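Local coordinates for oxysterol-binding protein homolog 3 (Saccharomyces cerevisiae, PDB 4IC4) that transfers lipids between membranes in a phosphoinositide-coupled manner; this OSBP-related domain binds sterols and phospholipids, among them phosphatidylinositol 4-phosphate, at residues A[136-150]-A[153-167]. Sequence-based numbering, arbitrary orientation.
Sequences GFRLISEKVSHRPPV and FFAEHLDWECSYTVT
Glu156 OE2 accepts two hydrogen bonds of one salt bridge from the Arg138 guanidinium, one from NE at 3.1 Å and a weak one from NH2. NE meets the oxygen from above the carboxylate plane, although OE2 stays near the guanidinium plane; the two side chains run alongside each other, and a water joins Arg138 NH2 to Glu156 OE1. Beneath them the backbones form an antiparallel hydrogen-bonded pair, Glu156 N to Arg138 O at 2.8 Å, repeated by Ile140 with Phe154. On the sheet face bearing Leu139 and Ala155, Ser141 CB sits over one face of the Phe153 ring, 3.3 Å from CD1, while Leu139 CD2 approaches the ring edge. With Ser141 OG between the backbone N and carbonyl carbon (chi1 62°), the hydroxyl bonds to Phe128 O. Near the hairpin turn, which carries the phosphoinositide-binding His146 and Arg147, Thr167 OG1 donates to Pro149 O at 2.9 Å. The hairpin of strands 137-145 and 150-157 belongs to the beta barrel of the OSBP-related domain, between strands 127-132 and 160-172; helix 71-76 packs against Leu139, Ser141 and Phe153, and strand 364-368 against Ile140 and Phe154.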
# COMPACT_ATOMS: atom_id res chain seq x y z
N GLY A 136 16.37 -0.14 -7.65
CA GLY A 136 16.96 -1.44 -7.42
C GLY A 136 16.11 -2.53 -6.81
O GLY A 136 16.65 -3.48 -6.25
N PHE A 137 14.78 -2.42 -6.90
CA PHE A 137 13.95 -3.46 -6.31
C PHE A 137 12.84 -3.94 -7.22
O PHE A 137 12.51 -3.31 -8.23
CB PHE A 137 13.35 -2.98 -4.98
CG PHE A 137 12.16 -2.06 -5.12
CD1 PHE A 137 10.89 -2.58 -5.36
CD2 PHE A 137 12.30 -0.68 -4.99
CE1 PHE A 137 9.78 -1.74 -5.47
CE2 PHE A 137 11.20 0.17 -5.09
CZ PHE A 137 9.93 -0.36 -5.33
N ARG A 138 12.28 -5.08 -6.86
CA ARG A 138 11.16 -5.64 -7.58
C ARG A 138 10.21 -6.15 -6.52
O ARG A 138 10.63 -6.57 -5.44
CB ARG A 138 11.58 -6.78 -8.50
CG ARG A 138 12.08 -8.02 -7.79
CD ARG A 138 12.52 -9.05 -8.79
NE ARG A 138 12.92 -10.30 -8.16
CZ ARG A 138 13.52 -11.30 -8.80
NH1 ARG A 138 13.79 -11.18 -10.09
NH2 ARG A 138 13.84 -12.41 -8.15
N LEU A 139 8.92 -6.09 -6.83
CA LEU A 139 7.91 -6.52 -5.89
C LEU A 139 6.87 -7.36 -6.60
O LEU A 139 6.56 -7.13 -7.76
CB LEU A 139 7.26 -5.28 -5.27
CG LEU A 139 5.98 -5.36 -4.44
CD1 LEU A 139 5.85 -4.07 -3.62
CD2 LEU A 139 4.76 -5.54 -5.34
N ILE A 140 6.36 -8.37 -5.90
CA ILE A 140 5.28 -9.18 -6.43
C ILE A 140 4.25 -9.29 -5.31
O ILE A 140 4.60 -9.39 -4.13
CB ILE A 140 5.73 -10.60 -6.88
CG1 ILE A 140 4.52 -11.37 -7.42
CG2 ILE A 140 6.36 -11.36 -5.73
CD1 ILE A 140 3.83 -10.71 -8.59
N SER A 141 2.97 -9.23 -5.67
CA SER A 141 1.90 -9.32 -4.70
C SER A 141 0.74 -10.13 -5.29
O SER A 141 0.59 -10.22 -6.51
CB SER A 141 1.41 -7.93 -4.29
OG SER A 141 0.88 -7.20 -5.39
N GLU A 142 -0.07 -10.71 -4.41
CA GLU A 142 -1.19 -11.52 -4.84
C GLU A 142 -2.28 -11.53 -3.77
O GLU A 142 -1.98 -11.50 -2.57
CB GLU A 142 -0.70 -12.96 -5.10
CG GLU A 142 -1.75 -13.95 -5.55
CD GLU A 142 -1.16 -15.28 -6.03
OE1 GLU A 142 -0.12 -15.71 -5.49
OE2 GLU A 142 -1.76 -15.91 -6.93
N LYS A 143 -3.54 -11.52 -4.19
CA LYS A 143 -4.62 -11.61 -3.21
C LYS A 143 -4.73 -13.11 -2.97
O LYS A 143 -5.10 -13.86 -3.88
CB LYS A 143 -5.93 -11.07 -3.77
CG LYS A 143 -7.06 -11.15 -2.75
CD LYS A 143 -8.32 -10.50 -3.26
CE LYS A 143 -9.43 -10.59 -2.22
NZ LYS A 143 -10.67 -9.91 -2.69
N VAL A 144 -4.41 -13.55 -1.76
CA VAL A 144 -4.42 -14.98 -1.43
C VAL A 144 -5.67 -15.52 -0.74
O VAL A 144 -5.84 -16.74 -0.62
CB VAL A 144 -3.17 -15.34 -0.59
CG1 VAL A 144 -1.90 -15.02 -1.37
CG2 VAL A 144 -3.18 -14.58 0.73
N SER A 145 -6.54 -14.62 -0.29
CA SER A 145 -7.79 -15.00 0.36
C SER A 145 -8.84 -13.92 0.07
O SER A 145 -8.50 -12.73 0.01
CB SER A 145 -7.60 -15.14 1.86
OG SER A 145 -8.84 -15.44 2.48
N HIS A 146 -10.10 -14.32 -0.11
CA HIS A 146 -11.16 -13.36 -0.40
C HIS A 146 -12.01 -13.02 0.83
O HIS A 146 -12.40 -11.87 1.01
CB HIS A 146 -12.09 -13.89 -1.50
CG HIS A 146 -13.11 -12.90 -1.95
ND1 HIS A 146 -14.46 -13.19 -2.01
CD2 HIS A 146 -12.99 -11.61 -2.36
CE1 HIS A 146 -15.12 -12.12 -2.44
NE2 HIS A 146 -14.25 -11.16 -2.66
N ARG A 147 -12.30 -14.02 1.65
CA ARG A 147 -13.10 -13.83 2.85
C ARG A 147 -12.40 -14.53 4.02
O ARG A 147 -12.49 -15.75 4.17
CB ARG A 147 -14.50 -14.43 2.67
CG ARG A 147 -15.37 -13.71 1.63
CD ARG A 147 -15.93 -12.41 2.18
NE ARG A 147 -16.92 -12.64 3.23
CZ ARG A 147 -18.17 -13.05 3.01
NH1 ARG A 147 -18.59 -13.28 1.78
NH2 ARG A 147 -18.99 -13.24 4.04
N PRO A 148 -11.68 -13.76 4.85
CA PRO A 148 -11.49 -12.31 4.75
C PRO A 148 -10.41 -12.00 3.71
O PRO A 148 -9.64 -12.87 3.34
CB PRO A 148 -11.06 -11.93 6.15
CG PRO A 148 -10.20 -13.09 6.53
CD PRO A 148 -11.02 -14.28 6.06
N PRO A 149 -10.34 -10.74 3.25
CA PRO A 149 -9.32 -10.40 2.26
C PRO A 149 -7.91 -10.46 2.84
O PRO A 149 -7.66 -9.90 3.91
CB PRO A 149 -9.70 -8.99 1.84
CG PRO A 149 -10.27 -8.42 3.11
CD PRO A 149 -11.15 -9.56 3.59
N VAL A 150 -7.02 -11.14 2.15
CA VAL A 150 -5.63 -11.25 2.59
C VAL A 150 -4.75 -11.03 1.37
O VAL A 150 -4.95 -11.66 0.33
CB VAL A 150 -5.31 -12.64 3.19
CG1 VAL A 150 -3.85 -12.70 3.61
CG2 VAL A 150 -6.21 -12.90 4.40
N PHE A 153 2.71 -9.85 -0.02
CA PHE A 153 3.72 -9.05 -0.72
C PHE A 153 5.13 -9.53 -0.44
O PHE A 153 5.45 -9.94 0.68
CB PHE A 153 3.65 -7.58 -0.28
CG PHE A 153 2.38 -6.88 -0.64
CD1 PHE A 153 2.32 -6.04 -1.75
CD2 PHE A 153 1.23 -7.08 0.11
CE1 PHE A 153 1.13 -5.40 -2.10
CE2 PHE A 153 0.03 -6.46 -0.23
CZ PHE A 153 -0.01 -5.62 -1.34
N PHE A 154 5.97 -9.48 -1.46
CA PHE A 154 7.38 -9.85 -1.33
C PHE A 154 8.17 -8.88 -2.19
O PHE A 154 8.06 -8.89 -3.42
CB PHE A 154 7.63 -11.28 -1.79
CG PHE A 154 9.06 -11.73 -1.59
CD1 PHE A 154 9.70 -11.54 -0.37
CD2 PHE A 154 9.76 -12.35 -2.63
CE1 PHE A 154 11.02 -11.97 -0.18
CE2 PHE A 154 11.08 -12.78 -2.45
CZ PHE A 154 11.71 -12.59 -1.22
N ALA A 155 8.97 -8.03 -1.54
CA ALA A 155 9.79 -7.05 -2.24
C ALA A 155 11.25 -7.43 -2.04
O ALA A 155 11.65 -7.79 -0.93
CB ALA A 155 9.53 -5.65 -1.68
N GLU A 156 12.04 -7.35 -3.11
CA GLU A 156 13.45 -7.71 -3.05
C GLU A 156 14.37 -6.69 -3.69
O GLU A 156 14.07 -6.16 -4.76
CB GLU A 156 13.71 -9.03 -3.77
CG GLU A 156 12.77 -10.15 -3.48
CD GLU A 156 13.05 -11.34 -4.38
OE1 GLU A 156 14.03 -12.07 -4.11
OE2 GLU A 156 12.30 -11.53 -5.36
N HIS A 157 15.51 -6.48 -3.03
CA HIS A 157 16.57 -5.58 -3.46
C HIS A 157 17.83 -6.40 -3.22
O HIS A 157 17.78 -7.41 -2.51
CB HIS A 157 16.55 -4.33 -2.58
CG HIS A 157 17.59 -3.30 -2.94
ND1 HIS A 157 18.91 -3.42 -2.57
CD2 HIS A 157 17.48 -2.12 -3.59
CE1 HIS A 157 19.57 -2.35 -2.98
NE2 HIS A 157 18.73 -1.54 -3.60
N LEU A 158 18.95 -6.00 -3.81
CA LEU A 158 20.18 -6.74 -3.59
C LEU A 158 20.57 -6.77 -2.11
O LEU A 158 21.11 -7.77 -1.62
CB LEU A 158 21.33 -6.11 -4.38
CG LEU A 158 22.73 -6.66 -4.10
CD1 LEU A 158 22.83 -8.09 -4.61
CD2 LEU A 158 23.78 -5.79 -4.77
N ASP A 159 20.26 -5.69 -1.40
CA ASP A 159 20.66 -5.59 0.01
C ASP A 159 19.58 -5.76 1.08
O ASP A 159 19.88 -5.69 2.27
CB ASP A 159 21.38 -4.26 0.22
CG ASP A 159 22.50 -4.04 -0.78
OD1 ASP A 159 23.26 -5.00 -1.03
OD2 ASP A 159 22.61 -2.92 -1.32
N TRP A 160 18.34 -5.97 0.66
CA TRP A 160 17.25 -6.14 1.62
C TRP A 160 16.04 -6.74 0.95
O TRP A 160 15.92 -6.73 -0.28
CB TRP A 160 16.85 -4.80 2.27
CG TRP A 160 16.51 -3.70 1.28
CD1 TRP A 160 17.33 -2.69 0.87
CD2 TRP A 160 15.27 -3.52 0.58
NE1 TRP A 160 16.68 -1.89 -0.04
CE2 TRP A 160 15.42 -2.38 -0.25
CE3 TRP A 160 14.05 -4.21 0.56
CZ2 TRP A 160 14.40 -1.91 -1.08
CZ3 TRP A 160 13.03 -3.75 -0.28
CH2 TRP A 160 13.21 -2.61 -1.09
N GLU A 161 15.14 -7.29 1.75
CA GLU A 161 13.91 -7.85 1.23
C GLU A 161 12.85 -7.63 2.28
O GLU A 161 13.15 -7.46 3.47
CB GLU A 161 14.05 -9.33 0.89
CG GLU A 161 14.42 -10.23 2.06
CD GLU A 161 14.43 -11.69 1.67
OE1 GLU A 161 15.09 -12.04 0.66
OE2 GLU A 161 13.77 -12.49 2.36
N CYS A 162 11.59 -7.62 1.86
CA CYS A 162 10.49 -7.40 2.79
C CYS A 162 9.30 -8.27 2.44
O CYS A 162 8.95 -8.42 1.27
CB CYS A 162 10.09 -5.92 2.74
SG CYS A 162 9.00 -5.40 4.08
N SER A 163 8.70 -8.88 3.46
CA SER A 163 7.53 -9.73 3.29
C SER A 163 6.39 -9.11 4.09
O SER A 163 6.62 -8.46 5.12
CB SER A 163 7.83 -11.14 3.80
OG SER A 163 8.18 -11.11 5.17
N TYR A 164 5.17 -9.30 3.62
CA TYR A 164 4.02 -8.71 4.27
C TYR A 164 2.76 -9.49 3.92
O TYR A 164 2.47 -9.72 2.75
CB TYR A 164 3.90 -7.26 3.80
CG TYR A 164 2.91 -6.34 4.51
CD1 TYR A 164 2.62 -6.48 5.88
CD2 TYR A 164 2.38 -5.23 3.83
CE1 TYR A 164 1.84 -5.53 6.54
CE2 TYR A 164 1.60 -4.29 4.49
CZ TYR A 164 1.34 -4.43 5.84
OH TYR A 164 0.61 -3.45 6.48
N THR A 165 2.02 -9.91 4.94
CA THR A 165 0.75 -10.60 4.77
C THR A 165 -0.20 -9.66 5.48
O THR A 165 -0.11 -9.48 6.70
CB THR A 165 0.75 -11.99 5.44
OG1 THR A 165 1.70 -12.84 4.77
CG2 THR A 165 -0.63 -12.62 5.35
N VAL A 166 -1.13 -9.07 4.74
CA VAL A 166 -2.00 -8.08 5.34
C VAL A 166 -3.49 -8.17 5.03
O VAL A 166 -3.91 -8.55 3.94
CB VAL A 166 -1.50 -6.68 4.94
CG1 VAL A 166 -1.55 -6.53 3.43
CG2 VAL A 166 -2.34 -5.61 5.60
N THR A 167 -4.28 -7.80 6.03
CA THR A 167 -5.73 -7.77 5.92
C THR A 167 -6.19 -6.39 6.38
O THR A 167 -6.07 -6.06 7.56
CB THR A 167 -6.40 -8.82 6.82
OG1 THR A 167 -6.13 -10.13 6.31
CG2 THR A 167 -7.91 -8.60 6.86
O HOH W 1 19.22 -4.12 -6.00
O HOH W 2 13.27 -14.32 -5.64